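Local atomic coordinates of antitoxin epsilon (Streptococcus pyogenes, PDB entry 1GVN), a protein that neutralizes the cognate zeta toxin as the antitoxin of a plasmid-borne type II toxin-antitoxin system that kills plasmid-free cells. Residues A[48-53]-A[74-79]. Sequence-based numbering, arbitrary orientation.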
loop_
_atom_site.group_PDB
_atom_site.type_symbol
_atom_site.label_atom_id
_atom_site.label_comp_id
_atom_site.label_asym_id
_atom_site.label_seq_id
_atom_site.Cartn_x
_atom_site.Cartn_y
_atom_site.Cartn_z
ATOM N N ASN A 48 8.661 2.526 3.049
ATOM C CA ASN A 48 8.814 1.310 3.831
ATOM C C ASN A 48 7.801 0.242 3.456
ATOM O O ASN A 48 8.118 -0.946 3.470
ATOM C CB ASN A 48 8.752 1.628 5.325
ATOM C CG ASN A 48 9.983 2.395 5.797
ATOM O OD1 ASN A 48 11.052 2.279 5.201
ATOM N ND2 ASN A 48 9.839 3.165 6.868
ATOM N N GLN A 49 6.589 0.671 3.116
ATOM C CA GLN A 49 5.598 -0.303 2.675
ATOM C C GLN A 49 5.996 -0.930 1.343
ATOM O O GLN A 49 5.832 -2.105 1.119
ATOM C CB GLN A 49 4.219 0.349 2.558
ATOM C CG GLN A 49 3.624 0.785 3.888
ATOM C CD GLN A 49 2.261 1.427 3.731
ATOM O OE1 GLN A 49 1.323 0.803 3.236
ATOM N NE2 GLN A 49 2.146 2.680 4.158
ATOM N N LEU A 50 6.586 -0.080 0.493
ATOM C CA LEU A 50 7.040 -0.552 -0.811
ATOM C C LEU A 50 8.204 -1.527 -0.635
ATOM O O LEU A 50 8.313 -2.510 -1.372
ATOM C CB LEU A 50 7.452 0.631 -1.699
ATOM C CG LEU A 50 6.358 1.653 -2.057
ATOM C CD1 LEU A 50 6.887 2.627 -3.114
ATOM C CD2 LEU A 50 5.128 0.939 -2.593
ATOM N N LYS A 51 9.070 -1.260 0.340
ATOM C CA LYS A 51 10.194 -2.157 0.611
ATOM C C LYS A 51 9.636 -3.520 1.032
ATOM O O LYS A 51 10.132 -4.574 0.628
ATOM C CB LYS A 51 11.076 -1.597 1.739
ATOM C CG LYS A 51 11.905 -0.371 1.339
ATOM C CD LYS A 51 12.702 0.182 2.531
ATOM C CE LYS A 51 13.713 1.247 2.095
ATOM N NZ LYS A 51 14.923 0.642 1.463
ATOM N N LEU A 52 8.589 -3.487 1.847
ATOM C CA LEU A 52 7.961 -4.711 2.327
ATOM C C LEU A 52 7.361 -5.475 1.144
ATOM O O LEU A 52 7.477 -6.698 1.046
ATOM C CB LEU A 52 6.880 -4.351 3.352
ATOM C CG LEU A 52 6.381 -5.434 4.307
ATOM C CD1 LEU A 52 5.441 -4.810 5.329
ATOM C CD2 LEU A 52 5.682 -6.528 3.530
ATOM N N ALA A 53 6.730 -4.743 0.238
ATOM C CA ALA A 53 6.116 -5.344 -0.939
ATOM C C ALA A 53 7.143 -6.059 -1.817
ATOM O O ALA A 53 6.873 -7.133 -2.357
ATOM C CB ALA A 53 5.396 -4.263 -1.750
ATOM N N ARG A 74 -0.053 -0.903 -9.653
ATOM C CA ARG A 74 -0.769 0.099 -10.430
ATOM C C ARG A 74 -1.341 1.103 -9.430
ATOM O O ARG A 74 -1.236 2.313 -9.629
ATOM C CB ARG A 74 -1.931 -0.508 -11.227
ATOM C CG ARG A 74 -1.544 -1.480 -12.337
ATOM C CD ARG A 74 -2.737 -1.693 -13.281
ATOM N NE ARG A 74 -2.553 -2.823 -14.188
ATOM C CZ ARG A 74 -2.946 -4.065 -13.921
ATOM N NH1 ARG A 74 -3.549 -4.340 -12.771
ATOM N NH2 ARG A 74 -2.733 -5.033 -14.804
ATOM N N SER A 75 -1.939 0.605 -8.351
ATOM C CA SER A 75 -2.526 1.508 -7.362
ATOM C C SER A 75 -1.478 2.371 -6.673
ATOM O O SER A 75 -1.721 3.550 -6.419
ATOM C CB SER A 75 -3.341 0.746 -6.307
ATOM O OG SER A 75 -2.520 -0.080 -5.503
ATOM N N MET A 76 -0.322 1.795 -6.361
ATOM C CA MET A 76 0.734 2.572 -5.712
ATOM C C MET A 76 1.336 3.558 -6.708
ATOM O O MET A 76 1.877 4.596 -6.318
ATOM C CB MET A 76 1.819 1.649 -5.144
ATOM C CG MET A 76 1.389 0.936 -3.862
ATOM S SD MET A 76 0.940 2.126 -2.557
ATOM C CE MET A 76 1.258 1.180 -1.087
ATOM N N ASN A 77 1.246 3.233 -7.995
ATOM C CA ASN A 77 1.759 4.129 -9.023
ATOM C C ASN A 77 0.884 5.379 -8.948
ATOM O O ASN A 77 1.380 6.509 -8.918
ATOM C CB ASN A 77 1.658 3.473 -10.407
ATOM C CG ASN A 77 2.278 4.323 -11.507
ATOM O OD1 ASN A 77 3.334 4.931 -11.318
ATOM N ND2 ASN A 77 1.633 4.352 -12.672
ATOM N N ARG A 78 -0.426 5.160 -8.885
ATOM C CA ARG A 78 -1.390 6.252 -8.797
ATOM C C ARG A 78 -1.248 7.021 -7.485
ATOM O O ARG A 78 -1.172 8.245 -7.479
ATOM C CB ARG A 78 -2.824 5.710 -8.898
ATOM C CG ARG A 78 -3.207 5.142 -10.268
ATOM C CD ARG A 78 -4.706 4.870 -10.331
ATOM N NE ARG A 78 -5.127 3.771 -9.461
ATOM C CZ ARG A 78 -5.161 2.492 -9.830
ATOM N NH1 ARG A 78 -4.801 2.142 -11.057
ATOM N NH2 ARG A 78 -5.563 1.562 -8.975
ATOM N N TYR A 79 -1.218 6.294 -6.376
ATOM C CA TYR A 79 -1.110 6.913 -5.060
ATOM C C TYR A 79 0.169 7.724 -4.842
ATOM O O TYR A 79 0.119 8.828 -4.299
ATOM C CB TYR A 79 -1.227 5.845 -3.968
ATOM C CG TYR A 79 -1.090 6.403 -2.570
ATOM C CD1 TYR A 79 -2.037 7.288 -2.051
ATOM C CD2 TYR A 79 0.009 6.075 -1.777
ATOM C CE1 TYR A 79 -1.885 7.836 -0.775
ATOM C CE2 TYR A 79 0.171 6.613 -0.510
ATOM C CZ TYR A 79 -0.774 7.492 -0.017
ATOM O OH TYR A 79 -0.573 8.060 1.212
#
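Leu50 and Met76 carry most of this contact, which joins helices 42-54 and 63-83 in the three-helix core of the antitoxin, a fold completed by helix 5-31. Each side chain runs alongside the other, pointing the opposite way, and one methyl branch of the leucine does the touching: CD2 of Leu50 lies 3.9 Å from CG of Met76 and 4.2 Å from its CE. The Met76 bend at chi2 (-59°), with the more extended chi3 beyond it, carries CE round to the same methyl that CG already meets, while the sulfur stays a little farther off. The helices stay well apart, with 8.6 Å between the CA atoms of Leu50 and Met76, and the buried side chains span the interval. Around this apolar centre the packing closes in: Val21, Tyr22 and Val25 of helix 5-31 and Tyr72 and Trp73 of helix 63-83 meet Leu50, while Leu46 meets Met76.

Toward Gln49 the contact is looser: this residue contributes 19 Å² of the 112 Å² buried between the two segments, against 55 Å² from Met76. The Gln49 amide is held elsewhere, its NE2 by OD1 of Asn45 and its OE1 by the hydroxyl of Tyr72 of a second epsilon subunit, so this buried polar group has partners at both its oxygen and its nitrogen. The flanks of the helices turn to other surfaces. Lys51 and Arg74 form salt bridges with acidic side chains of a chain of another protein, and Glu71 pairs with both Arg74 and the exposed Arg78. No hydrogen bond links the segments, and at the margin the Met76 methyl merely approaches the glutamine amide, with CE of Met76 4.3 Å from OE1 of Gln49.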